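Local coordinates for lipoprotein (Burkholderia cenocepacia, PDB 4QHQ) that binds methionine in the cleft between two lobes, probably handing it on to an ABC transporter as the substrate-binding lipoprotein of that system, at residues A[55-60]-A[107-112]; A[84-89]-A[169-174]; A[91-96]-A[186-191]; A[101-106]-A[157-162]. All coordinates share one frame; numbering follows the deposited sequence.

In the fold
Contact 1 brings together the two lobes of a type II periplasmic-binding-protein fold, while contacts 2, 3 and 4 build on the sheet of one lobe. Contacts 1 and 2, centres about 16 Å apart, both touch the bound methionine and meet through Asn110 and Asn172. Strand 168-171 links contact 2 to contact 4, centres about 8 Å apart, by the probable bond from Val170 N to Ala103 O; strand 84-86 links it to contact 3, centres about 9 Å apart, by probable bonds of Val85 with Ile188 and Ala189. Contact 3 lies farthest from the cleft, about 22 Å from contact 1 between centres. Helix 108-120 of contact 1 follows strand 101-105 of contact 4.

Contact 1: residues A[55-60]-A[107-112]; sequences FQHQPY and DPSNEN. With MET (methionine), chain B.
His57 and Asn110 sit at helix starts in different lobes, joined by a single side-chain bond. His57 NE2 donates to Asn110 OD1 at 2.9 Å, nearly straight at 166°; the oxygen lies in the imidazole plane, although the donor stands above the amide plane. With CG held between the backbone N and the carbonyl carbon (chi1 48°), His57 also turns ND1 back to accept from Tyr60 N, a capping bond; bonded at both nitrogens, the ring has its rotation fixed. Asp107 is the N-cap of the other helix: its OD2 accepts from Asn110 N at 3.1 Å and from Asn110 ND2 at 2.9 Å, so that, with His57 at OD1, both polar atoms of the side-chain amide are held. This is the two-lobed architecture of a periplasmic binding protein, ligand between the lobes. Methionine SD rests over one face of the His57 ring, 3.4 Å from NE2, and Asn110 ND2 approaches SD at 3.5 Å. Methyl CE lies over a face of the Tyr60 ring, 3.6 Å from its CG, while Asp107 OD2 comes to the edge of that ring. Ser109 OG meets Tyr60 CA at 3.3 Å and the imidazole edge at CE1.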
loop_
_atom_site.group_PDB
_atom_site.type_symbol
_atom_site.label_atom_id
_atom_site.label_comp_id
_atom_site.label_asym_id
_atom_site.label_seq_id
_atom_site.Cartn_x
_atom_site.Cartn_y
_atom_site.Cartn_z
ATOM N N PHE A 55 -5.850 3.838 -3.945
ATOM C CA PHE A 55 -5.527 2.943 -2.842
ATOM C C PHE A 55 -4.303 2.066 -3.091
ATOM O O PHE A 55 -3.893 1.368 -2.184
ATOM C CB PHE A 55 -6.704 2.031 -2.525
ATOM C CG PHE A 55 -6.838 0.885 -3.480
ATOM C CD1 PHE A 55 -7.314 1.093 -4.772
ATOM C CD2 PHE A 55 -6.481 -0.397 -3.101
ATOM C CE1 PHE A 55 -7.427 0.042 -5.663
ATOM C CE2 PHE A 55 -6.577 -1.456 -3.983
ATOM C CZ PHE A 55 -7.064 -1.240 -5.262
ATOM N N GLN A 56 -3.756 2.057 -4.302
ATOM C CA GLN A 56 -2.771 1.037 -4.659
ATOM C C GLN A 56 -1.511 1.596 -5.280
ATOM O O GLN A 56 -1.467 2.740 -5.714
ATOM C CB GLN A 56 -3.400 0.055 -5.651
ATOM C CG GLN A 56 -3.495 0.596 -7.075
ATOM C CD GLN A 56 -4.523 -0.140 -7.903
ATOM O OE1 GLN A 56 -4.455 -1.359 -8.063
ATOM N NE2 GLN A 56 -5.495 0.607 -8.440
ATOM N N HIS A 57 -0.470 0.766 -5.317
ATOM C CA HIS A 57 0.735 1.082 -6.084
ATOM C C HIS A 57 0.723 0.349 -7.435
ATOM O O HIS A 57 -0.149 -0.483 -7.689
ATOM C CB HIS A 57 2.004 0.803 -5.258
ATOM C CG HIS A 57 2.021 -0.533 -4.577
ATOM N ND1 HIS A 57 1.973 -1.721 -5.274
ATOM C CD2 HIS A 57 2.122 -0.858 -3.268
ATOM C CE1 HIS A 57 2.032 -2.728 -4.414
ATOM N NE2 HIS A 57 2.141 -2.230 -3.190
ATOM N N GLN A 58 1.660 0.690 -8.313
ATOM C CA GLN A 58 1.701 0.083 -9.637
ATOM C C GLN A 58 1.926 -1.438 -9.641
ATOM O O GLN A 58 1.285 -2.147 -10.422
ATOM C CB GLN A 58 2.691 0.799 -10.564
ATOM C CG GLN A 58 2.560 0.367 -12.025
ATOM C CD GLN A 58 1.308 0.888 -12.695
ATOM O OE1 GLN A 58 1.035 2.086 -12.679
ATOM N NE2 GLN A 58 0.538 -0.017 -13.291
ATOM N N PRO A 59 2.814 -1.957 -8.772
ATOM C CA PRO A 59 2.956 -3.420 -8.745
ATOM C C PRO A 59 1.636 -4.110 -8.388
ATOM O O PRO A 59 1.316 -5.150 -8.971
ATOM C CB PRO A 59 4.039 -3.639 -7.681
ATOM C CG PRO A 59 4.908 -2.426 -7.846
ATOM C CD PRO A 59 3.907 -1.299 -8.033
ATOM N N TYR A 60 0.858 -3.527 -7.488
ATOM C CA TYR A 60 -0.441 -4.111 -7.163
ATOM C C TYR A 60 -1.397 -4.068 -8.373
ATOM O O TYR A 60 -2.047 -5.068 -8.689
ATOM C CB TYR A 60 -1.075 -3.409 -5.957
ATOM C CG TYR A 60 -2.316 -4.099 -5.455
ATOM C CD1 TYR A 60 -3.580 -3.766 -5.941
ATOM C CD2 TYR A 60 -2.232 -5.068 -4.479
ATOM C CE1 TYR A 60 -4.717 -4.408 -5.465
ATOM C CE2 TYR A 60 -3.361 -5.723 -4.001
ATOM C CZ TYR A 60 -4.608 -5.383 -4.503
ATOM O OH TYR A 60 -5.716 -6.035 -4.026
ATOM N N ASP A 107 -1.058 -11.173 -0.745
ATOM C CA ASP A 107 -1.328 -10.822 -2.139
ATOM C C ASP A 107 0.023 -10.738 -2.843
ATOM O O ASP A 107 1.026 -10.414 -2.202
ATOM C CB ASP A 107 -2.089 -9.501 -2.237
ATOM C CG ASP A 107 -1.301 -8.355 -1.675
ATOM O OD1 ASP A 107 -1.235 -8.242 -0.433
ATOM O OD2 ASP A 107 -0.713 -7.577 -2.459
ATOM N N PRO A 108 0.064 -11.076 -4.141
ATOM C CA PRO A 108 1.346 -11.279 -4.825
ATOM C C PRO A 108 2.331 -10.122 -4.692
ATOM O O PRO A 108 3.482 -10.350 -4.323
ATOM C CB PRO A 108 0.933 -11.472 -6.283
ATOM C CG PRO A 108 -0.398 -12.147 -6.175
ATOM C CD PRO A 108 -1.073 -11.462 -4.998
ATOM N N SER A 109 1.907 -8.897 -4.962
ATOM C CA SER A 109 2.864 -7.798 -4.958
ATOM C C SER A 109 3.303 -7.372 -3.561
ATOM O O SER A 109 4.468 -7.071 -3.350
ATOM C CB SER A 109 2.345 -6.590 -5.753
ATOM O OG SER A 109 1.304 -5.932 -5.078
ATOM N N ASN A 110 2.389 -7.308 -2.602
ATOM C CA ASN A 110 2.827 -6.929 -1.263
ATOM C C ASN A 110 3.535 -8.049 -0.503
ATOM O O ASN A 110 4.389 -7.766 0.342
ATOM C CB ASN A 110 1.674 -6.337 -0.465
ATOM C CG ASN A 110 1.260 -4.988 -0.992
ATOM O OD1 ASN A 110 2.012 -4.004 -0.884
ATOM N ND2 ASN A 110 0.081 -4.935 -1.594
ATOM N N GLU A 111 3.229 -9.302 -0.818
ATOM C CA GLU A 111 3.973 -10.409 -0.243
ATOM C C GLU A 111 5.408 -10.324 -0.757
ATOM O O GLU A 111 6.363 -10.411 0.012
ATOM C CB GLU A 111 3.371 -11.771 -0.603
ATOM C CG GLU A 111 4.283 -12.892 -0.143
ATOM C CD GLU A 111 3.606 -14.224 0.068
ATOM O OE1 GLU A 111 2.408 -14.395 -0.217
ATOM O OE2 GLU A 111 4.306 -15.137 0.552
ATOM N N ASN A 112 5.550 -10.139 -2.063
ATOM C CA ASN A 112 6.857 -9.981 -2.674
ATOM C C ASN A 112 7.624 -8.830 -2.034
ATOM O O ASN A 112 8.798 -8.970 -1.665
ATOM C CB ASN A 112 6.714 -9.763 -4.175
ATOM C CG ASN A 112 8.046 -9.652 -4.872
ATOM O OD1 ASN A 112 8.798 -10.619 -4.939
ATOM N ND2 ASN A 112 8.341 -8.472 -5.408
HETATM N N MET B . -1.193 2.137 0.551
HETATM C CA MET B . -0.625 0.798 0.389
HETATM C C MET B . 0.886 0.845 0.424
HETATM O O MET B . 1.467 1.759 -0.151
HETATM C CB MET B . -1.114 0.194 -0.933
HETATM C CG MET B . -0.615 -1.240 -1.191
HETATM S SD MET B . -1.169 -1.881 -2.786
HETATM C CE MET B . -2.938 -2.024 -2.521
HETATM O OXT MET B . 1.542 -0.008 1.045
#

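Contact 2: residues A[84-89]-A[169-174]; sequences GVYSKK and AVINTN. With MET (methionine), chain B.
The phenol ring of Tyr86 meets strand 169-171 at its rim: the carbonyl oxygens of Ala169 and Ile171 lie at the edge, near the ring plane, and a water sits in that plane beside the hydroxyl. Tyr86 CD1 touches Ile171 CB at 3.9 Å, the two side chains crossing at about a right angle. CG stands beside the backbone N (chi1 -59°), which carries the hydroxyl back along the strand, over Gly84. There the water is gripped by four partners: it accepts from Gly84 N, donates to Ile171 O and to Thr173 OG1, and lies 2.7 Å from Tyr86 OH. The backbones form an antiparallel pair. Tyr86 N donates to Ala169 O at 2.8 Å, Ala169 N returns a bond to Tyr86 O at 2.9 Å, and Ile171 N reaches Gly84 O at 3.0 Å. Val85 and Val170 form the non-hydrogen-bonded pair between them and touch through their CG2 methyls on the sheet face covered by helix 108-120. Just beyond the strand, Asn172 and Asn174 line the methionine pocket. An antiparallel strand inserted next to the parallel ones, immediately after the chain crosses from the other lobe, is characteristic of the type II periplasmic-binding-protein fold.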
loop_
_atom_site.group_PDB
_atom_site.type_symbol
_atom_site.label_atom_id
_atom_site.label_comp_id
_atom_site.label_asym_id
_atom_site.label_seq_id
_atom_site.Cartn_x
_atom_site.Cartn_y
_atom_site.Cartn_z
ATOM N N GLY A 84 6.779 -1.086 6.829
ATOM C CA GLY A 84 7.556 -1.368 8.022
ATOM C C GLY A 84 7.367 -2.759 8.574
ATOM O O GLY A 84 6.395 -3.469 8.235
ATOM N N VAL A 85 8.309 -3.138 9.432
ATOM C CA VAL A 85 8.223 -4.348 10.233
ATOM C C VAL A 85 7.897 -3.909 11.654
ATOM O O VAL A 85 8.546 -2.993 12.198
ATOM C CB VAL A 85 9.565 -5.091 10.250
ATOM C CG1 VAL A 85 9.454 -6.369 11.055
ATOM C CG2 VAL A 85 10.026 -5.412 8.839
ATOM N N TYR A 86 6.920 -4.585 12.261
ATOM C CA TYR A 86 6.413 -4.228 13.579
ATOM C C TYR A 86 6.491 -5.426 14.495
ATOM O O TYR A 86 6.432 -6.565 14.047
ATOM C CB TYR A 86 4.962 -3.735 13.506
ATOM C CG TYR A 86 4.828 -2.532 12.625
ATOM C CD1 TYR A 86 4.652 -2.674 11.262
ATOM C CD2 TYR A 86 4.953 -1.253 13.149
ATOM C CE1 TYR A 86 4.574 -1.569 10.432
ATOM C CE2 TYR A 86 4.884 -0.150 12.344
ATOM C CZ TYR A 86 4.679 -0.311 10.986
ATOM O OH TYR A 86 4.610 0.801 10.185
ATOM N N SER A 87 6.651 -5.156 15.784
ATOM C CA SER A 87 6.721 -6.212 16.776
ATOM C C SER A 87 6.298 -5.685 18.126
ATOM O O SER A 87 6.643 -4.571 18.512
ATOM C CB SER A 87 8.131 -6.781 16.855
ATOM O OG SER A 87 8.194 -7.807 17.835
ATOM N N LYS A 88 5.555 -6.510 18.850
ATOM C CA LYS A 88 5.196 -6.207 20.224
ATOM C C LYS A 88 6.151 -6.894 21.173
ATOM O O LYS A 88 6.002 -6.766 22.382
ATOM C CB LYS A 88 3.783 -6.713 20.531
ATOM C CG LYS A 88 2.683 -6.010 19.768
ATOM C CD LYS A 88 2.607 -4.545 20.143
ATOM C CE LYS A 88 1.557 -3.824 19.311
ATOM N NZ LYS A 88 1.662 -2.342 19.439
ATOM N N LYS A 89 7.110 -7.635 20.623
ATOM C CA LYS A 89 7.932 -8.531 21.431
ATOM C C LYS A 89 9.440 -8.301 21.299
ATOM O O LYS A 89 10.201 -8.713 22.178
ATOM C CB LYS A 89 7.586 -9.994 21.111
ATOM C CG LYS A 89 6.083 -10.283 21.113
ATOM C CD LYS A 89 5.771 -11.759 20.890
ATOM C CE LYS A 89 4.262 -11.997 20.835
ATOM N NZ LYS A 89 3.925 -13.431 20.617
ATOM N N ALA A 169 5.733 -8.646 12.209
ATOM C CA ALA A 169 4.908 -8.654 11.008
ATOM C C ALA A 169 5.293 -7.501 10.110
ATOM O O ALA A 169 5.634 -6.427 10.591
ATOM C CB ALA A 169 3.433 -8.555 11.360
ATOM N N VAL A 170 5.240 -7.736 8.806
ATOM C CA VAL A 170 5.440 -6.666 7.835
ATOM C C VAL A 170 4.047 -6.167 7.454
ATOM O O VAL A 170 3.219 -6.947 6.964
ATOM C CB VAL A 170 6.187 -7.157 6.593
ATOM C CG1 VAL A 170 6.372 -5.993 5.608
ATOM C CG2 VAL A 170 7.531 -7.765 6.978
ATOM N N ILE A 171 3.776 -4.890 7.714
ATOM C CA ILE A 171 2.411 -4.360 7.616
ATOM C C ILE A 171 2.368 -3.097 6.777
ATOM O O ILE A 171 3.132 -2.161 7.016
ATOM C CB ILE A 171 1.827 -4.031 9.012
ATOM C CG1 ILE A 171 1.949 -5.233 9.956
ATOM C CG2 ILE A 171 0.363 -3.584 8.919
ATOM C CD1 ILE A 171 1.353 -4.978 11.336
ATOM N N ASN A 172 1.500 -3.103 5.767
ATOM C CA ASN A 172 1.265 -1.911 4.944
ATOM C C ASN A 172 0.917 -0.700 5.789
ATOM O O ASN A 172 0.155 -0.780 6.743
ATOM C CB ASN A 172 0.156 -2.153 3.919
ATOM C CG ASN A 172 0.544 -3.159 2.860
ATOM O OD1 ASN A 172 1.085 -2.802 1.794
ATOM N ND2 ASN A 172 0.262 -4.416 3.130
ATOM N N THR A 173 1.482 0.437 5.417
ATOM C CA THR A 173 1.356 1.636 6.226
ATOM C C THR A 173 -0.098 2.085 6.457
ATOM O O THR A 173 -0.428 2.517 7.551
ATOM C CB THR A 173 2.255 2.744 5.667
ATOM O OG1 THR A 173 3.620 2.398 5.946
ATOM C CG2 THR A 173 1.929 4.087 6.276
ATOM N N ASN A 174 -0.977 1.948 5.460
ATOM C CA ASN A 174 -2.374 2.364 5.670
ATOM C C ASN A 174 -3.018 1.588 6.823
ATOM O O ASN A 174 -3.715 2.163 7.652
ATOM C CB ASN A 174 -3.203 2.262 4.384
ATOM C CG ASN A 174 -3.336 0.853 3.879
ATOM O OD1 ASN A 174 -2.390 0.285 3.327
ATOM N ND2 ASN A 174 -4.506 0.262 4.082
HETATM N N MET B . -1.193 2.137 0.551
HETATM C CA MET B . -0.625 0.798 0.389
HETATM C C MET B . 0.886 0.845 0.424
HETATM O O MET B . 1.467 1.759 -0.151
HETATM C CB MET B . -1.114 0.194 -0.933
HETATM C CG MET B . -0.615 -1.240 -1.191
HETATM S SD MET B . -1.169 -1.881 -2.786
HETATM C CE MET B . -2.938 -2.024 -2.521
HETATM O OXT MET B . 1.542 -0.008 1.045
HETATM O O HOH W 1 4.194 0.236 7.574
#

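Contact 3: residues A[91-96]-A[186-191]; sequences KSLKDL and DAIALE
A small apolar contact at the protein surface, assisted by water, joins Leu93 and its neighbours to Ile188 and Ala189, where the edge strand 189-190 of one lobe begins. That lobe belongs to a type II periplasmic-binding-protein fold; strand 189-190 borders its mixed sheet next to strand 84-86, and residues 91-96 lie in the loop leading from 84-86 to strand 101-105. Ile188 does most of the touching. A chi1 of 67° sets its CG1 in the notch between N and C and sends the two branches apart: CG2 rests against Lys91 O at 3.4 Å, while CD1 reaches along the loop to Leu93 N at 3.8 Å. The same CD1 methyl meets Leu93 CG at 4.2 Å, the two side chains crossing at about a right angle. Leu93 CD1 touches Ala189 CB at 4.0 Å, and Leu93 and Ile188 both rest on Val85 of the adjoining strand. An ST turn shapes the loop: Ser92 OG accepts from Lys94 N at the start of 3-10 segment 93-95. Two waters complete the join, both donating to Ile188 O: one also donates to Lys91 O, and the other, 2.7 Å from Ile188 O, accepts from Leu93 N at 2.8 Å.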
loop_
_atom_site.group_PDB
_atom_site.type_symbol
_atom_site.label_atom_id
_atom_site.label_comp_id
_atom_site.label_asym_id
_atom_site.label_seq_id
_atom_site.Cartn_x
_atom_site.Cartn_y
_atom_site.Cartn_z
ATOM N N LYS A 91 12.769 -5.537 19.680
ATOM C CA LYS A 91 13.132 -4.188 19.259
ATOM C C LYS A 91 13.899 -4.179 17.942
ATOM O O LYS A 91 14.044 -3.136 17.297
ATOM C CB LYS A 91 13.943 -3.493 20.350
ATOM C CG LYS A 91 13.144 -3.170 21.600
ATOM C CD LYS A 91 12.031 -2.181 21.283
ATOM C CE LYS A 91 11.267 -1.771 22.536
ATOM N NZ LYS A 91 10.203 -0.769 22.234
ATOM N N SER A 92 14.367 -5.353 17.537
ATOM C CA SER A 92 15.121 -5.499 16.300
ATOM C C SER A 92 14.896 -6.881 15.699
ATOM O O SER A 92 14.712 -7.859 16.432
ATOM C CB SER A 92 16.613 -5.293 16.570
ATOM O OG SER A 92 17.379 -5.592 15.417
ATOM N N LEU A 93 14.934 -6.964 14.373
ATOM C CA LEU A 93 14.896 -8.251 13.684
ATOM C C LEU A 93 16.082 -9.128 14.112
ATOM O O LEU A 93 16.002 -10.353 14.070
ATOM C CB LEU A 93 14.894 -8.047 12.163
ATOM C CG LEU A 93 13.603 -7.506 11.560
ATOM C CD1 LEU A 93 13.817 -7.121 10.105
ATOM C CD2 LEU A 93 12.534 -8.560 11.688
ATOM N N LYS A 94 17.179 -8.496 14.512
ATOM C CA LYS A 94 18.337 -9.245 14.981
ATOM C C LYS A 94 18.043 -10.016 16.272
ATOM O O LYS A 94 18.721 -10.990 16.589
ATOM C CB LYS A 94 19.530 -8.306 15.194
ATOM N N ASP A 95 17.040 -9.555 17.012
ATOM C CA ASP A 95 16.592 -10.181 18.250
ATOM C C ASP A 95 15.671 -11.387 18.060
ATOM O O ASP A 95 15.346 -12.066 19.035
ATOM C CB ASP A 95 15.863 -9.155 19.118
ATOM C CG ASP A 95 16.773 -8.063 19.609
ATOM O OD1 ASP A 95 17.931 -8.370 19.952
ATOM O OD2 ASP A 95 16.329 -6.898 19.657
ATOM N N LEU A 96 15.244 -11.656 16.829
ATOM C CA LEU A 96 14.339 -12.777 16.596
ATOM C C LEU A 96 14.944 -14.090 17.043
ATOM O O LEU A 96 16.084 -14.393 16.706
ATOM C CB LEU A 96 13.973 -12.884 15.122
ATOM C CG LEU A 96 13.138 -11.757 14.533
ATOM C CD1 LEU A 96 13.007 -12.001 13.046
ATOM C CD2 LEU A 96 11.777 -11.671 15.204
ATOM N N ASP A 186 7.393 3.321 15.574
ATOM C CA ASP A 186 7.168 1.974 16.096
ATOM C C ASP A 186 7.845 0.868 15.287
ATOM O O ASP A 186 8.110 -0.214 15.809
ATOM C CB ASP A 186 5.670 1.663 16.195
ATOM C CG ASP A 186 4.937 2.572 17.166
ATOM O OD1 ASP A 186 5.504 2.908 18.230
ATOM O OD2 ASP A 186 3.780 2.945 16.867
ATOM N N ALA A 187 8.109 1.122 14.011
ATOM C CA ALA A 187 8.667 0.080 13.160
ATOM C C ALA A 187 10.088 -0.250 13.584
ATOM O O ALA A 187 10.869 0.634 13.942
ATOM C CB ALA A 187 8.617 0.496 11.686
ATOM N N ILE A 188 10.410 -1.535 13.549
ATOM C CA ILE A 188 11.745 -1.989 13.889
ATOM C C ILE A 188 12.643 -2.098 12.662
ATOM O O ILE A 188 13.856 -2.277 12.786
ATOM C CB ILE A 188 11.730 -3.302 14.695
ATOM C CG1 ILE A 188 11.231 -4.473 13.847
ATOM C CG2 ILE A 188 10.888 -3.133 15.961
ATOM C CD1 ILE A 188 11.342 -5.806 14.604
ATOM N N ALA A 189 12.042 -1.945 11.485
ATOM C CA ALA A 189 12.773 -1.832 10.226
ATOM C C ALA A 189 11.849 -1.175 9.229
ATOM O O ALA A 189 10.622 -1.292 9.325
ATOM C CB ALA A 189 13.201 -3.191 9.716
ATOM N N LEU A 190 12.434 -0.494 8.256
ATOM C CA LEU A 190 11.644 0.258 7.296
ATOM C C LEU A 190 12.247 0.184 5.900
ATOM O O LEU A 190 13.460 0.286 5.712
ATOM C CB LEU A 190 11.543 1.725 7.733
ATOM C CG LEU A 190 10.374 2.566 7.230
ATOM C CD1 LEU A 190 9.063 2.080 7.841
ATOM C CD2 LEU A 190 10.609 4.038 7.548
ATOM N N GLU A 191 11.365 0.014 4.922
ATOM C CA GLU A 191 11.720 0.036 3.508
ATOM C C GLU A 191 12.255 1.410 3.113
ATOM O O GLU A 191 11.908 2.426 3.728
ATOM C CB GLU A 191 10.451 -0.253 2.727
ATOM C CG GLU A 191 10.551 -0.406 1.240
ATOM C CD GLU A 191 9.157 -0.606 0.665
ATOM O OE1 GLU A 191 8.307 0.292 0.864
ATOM O OE2 GLU A 191 8.897 -1.667 0.054
HETATM O O HOH W 2 15.379 -1.747 15.174
HETATM O O HOH W 3 15.111 -4.718 12.688
#

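Contact 4: residues A[101-106]-A[157-162]; sequences KLAVPN and AQLPRV
Leu159 makes nearly all the apolar contacts, against Ala103 and Pro105. A chi1 of -71° points its isobutyl fork at the strand, and the two methyls are spread along one face of it: CD2 presses on Ala103 CB at 3.5 Å, tighter than usual, while CD1 reaches the proline ring at CG, 3.7 Å away, and Pro105 N at 3.5 Å. Val162 adds a looser touch, its CG2 lying 4.3 Å from Ala103 CB. In the mixed sheet of this lobe, strand 101-105 runs between 150-154 and 168-171, parallel to both, and residues 157-162 belong to the connection crossing over it between them. They cover the Ala103 face, whereas Val104 points the other way and packs on Ala114 of helix 108-120, in the layered alpha/beta manner of periplasmic binding proteins. Leu159 also touches Ile171 on the neighbouring strand. Polar bonds serve the connection itself. Arg161 N donates to Gln158 O, and Val162 N to Leu159 O at 3.2 Å, as suits a 3-10 turn. Arg161 NH2 donates to Gln158 OE1 at 2.9 Å, bent at 136° and from above the amide's carbonyl plane.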
loop_
_atom_site.group_PDB
_atom_site.type_symbol
_atom_site.label_atom_id
_atom_site.label_comp_id
_atom_site.label_asym_id
_atom_site.label_seq_id
_atom_site.Cartn_x
_atom_site.Cartn_y
_atom_site.Cartn_z
ATOM N N LYS A 101 8.104 -16.630 14.717
ATOM C CA LYS A 101 6.946 -16.532 13.835
ATOM C C LYS A 101 6.863 -15.132 13.250
ATOM O O LYS A 101 6.849 -14.153 13.994
ATOM C CB LYS A 101 5.666 -16.787 14.627
ATOM C CG LYS A 101 5.383 -18.243 14.952
ATOM C CD LYS A 101 4.016 -18.389 15.624
ATOM C CE LYS A 101 2.907 -17.735 14.798
ATOM N NZ LYS A 101 1.570 -17.833 15.467
ATOM N N LEU A 102 6.815 -15.039 11.925
ATOM C CA LEU A 102 6.584 -13.765 11.253
ATOM C C LEU A 102 5.299 -13.852 10.451
ATOM O O LEU A 102 4.827 -14.942 10.125
ATOM C CB LEU A 102 7.732 -13.417 10.305
ATOM C CG LEU A 102 9.145 -13.324 10.873
ATOM C CD1 LEU A 102 10.086 -12.660 9.876
ATOM C CD2 LEU A 102 9.136 -12.571 12.182
ATOM N N ALA A 103 4.726 -12.701 10.145
ATOM C CA ALA A 103 3.568 -12.646 9.275
ATOM C C ALA A 103 3.806 -11.589 8.205
ATOM O O ALA A 103 4.368 -10.525 8.488
ATOM C CB ALA A 103 2.316 -12.343 10.078
ATOM N N VAL A 104 3.420 -11.921 6.975
ATOM C CA VAL A 104 3.510 -10.995 5.846
ATOM C C VAL A 104 2.190 -11.003 5.060
ATOM O O VAL A 104 1.397 -11.945 5.194
ATOM C CB VAL A 104 4.683 -11.361 4.891
ATOM C CG1 VAL A 104 6.022 -11.291 5.623
ATOM C CG2 VAL A 104 4.472 -12.724 4.257
ATOM N N PRO A 105 1.945 -9.957 4.240
ATOM C CA PRO A 105 0.761 -9.980 3.378
ATOM C C PRO A 105 0.753 -11.168 2.415
ATOM O O PRO A 105 1.803 -11.734 2.111
ATOM C CB PRO A 105 0.886 -8.675 2.586
ATOM C CG PRO A 105 1.711 -7.762 3.457
ATOM C CD PRO A 105 2.714 -8.711 4.071
ATOM N N ASN A 106 -0.435 -11.540 1.942
ATOM C CA ASN A 106 -0.579 -12.713 1.082
ATOM C C ASN A 106 -0.999 -12.439 -0.364
ATOM O O ASN A 106 -1.274 -13.377 -1.113
ATOM C CB ASN A 106 -1.550 -13.736 1.699
ATOM C CG ASN A 106 -2.974 -13.232 1.780
ATOM O OD1 ASN A 106 -3.291 -12.137 1.322
ATOM N ND2 ASN A 106 -3.862 -14.066 2.323
ATOM N N ALA A 157 -5.015 -6.746 5.487
ATOM C CA ALA A 157 -5.754 -5.948 6.453
ATOM C C ALA A 157 -5.746 -6.570 7.847
ATOM O O ALA A 157 -5.958 -5.867 8.839
ATOM C CB ALA A 157 -7.177 -5.719 5.975
ATOM N N GLN A 158 -5.504 -7.873 7.922
ATOM C CA GLN A 158 -5.601 -8.569 9.207
ATOM C C GLN A 158 -4.327 -8.482 10.037
ATOM O O GLN A 158 -4.354 -8.742 11.243
ATOM C CB GLN A 158 -5.971 -10.044 9.016
ATOM C CG GLN A 158 -7.252 -10.317 8.247
ATOM C CD GLN A 158 -8.498 -9.768 8.925
ATOM O OE1 GLN A 158 -8.505 -9.495 10.126
ATOM N NE2 GLN A 158 -9.562 -9.605 8.149
ATOM N N LEU A 159 -3.210 -8.135 9.400
ATOM C CA LEU A 159 -1.901 -8.164 10.059
ATOM C C LEU A 159 -1.774 -7.413 11.398
ATOM O O LEU A 159 -1.159 -7.957 12.327
ATOM C CB LEU A 159 -0.804 -7.764 9.068
ATOM C CG LEU A 159 -0.554 -8.842 8.003
ATOM C CD1 LEU A 159 0.244 -8.299 6.823
ATOM C CD2 LEU A 159 0.140 -10.062 8.600
ATOM N N PRO A 160 -2.346 -6.191 11.510
ATOM C CA PRO A 160 -2.238 -5.534 12.822
ATOM C C PRO A 160 -2.885 -6.339 13.938
ATOM O O PRO A 160 -2.437 -6.271 15.088
ATOM C CB PRO A 160 -3.008 -4.226 12.625
ATOM C CG PRO A 160 -2.902 -3.940 11.168
ATOM C CD PRO A 160 -2.898 -5.282 10.483
ATOM N N ARG A 161 -3.913 -7.114 13.599
ATOM C CA ARG A 161 -4.651 -7.864 14.602
ATOM C C ARG A 161 -4.093 -9.255 14.919
ATOM O O ARG A 161 -4.719 -10.015 15.647
ATOM C CB ARG A 161 -6.139 -7.924 14.242
ATOM C CG ARG A 161 -6.786 -6.548 14.311
ATOM C CD ARG A 161 -8.286 -6.578 14.035
ATOM N NE ARG A 161 -8.625 -6.949 12.656
ATOM C CZ ARG A 161 -8.448 -6.163 11.598
ATOM N NH1 ARG A 161 -7.908 -4.958 11.746
ATOM N NH2 ARG A 161 -8.810 -6.579 10.384
ATOM N N VAL A 162 -2.908 -9.570 14.399
ATOM C CA VAL A 162 -2.205 -10.784 14.834
ATOM C C VAL A 162 -0.882 -10.475 15.537
ATOM O O VAL A 162 -0.142 -11.386 15.897
ATOM C CB VAL A 162 -1.935 -11.780 13.673
ATOM C CG1 VAL A 162 -3.237 -12.143 12.950
ATOM C CG2 VAL A 162 -0.894 -11.230 12.703
#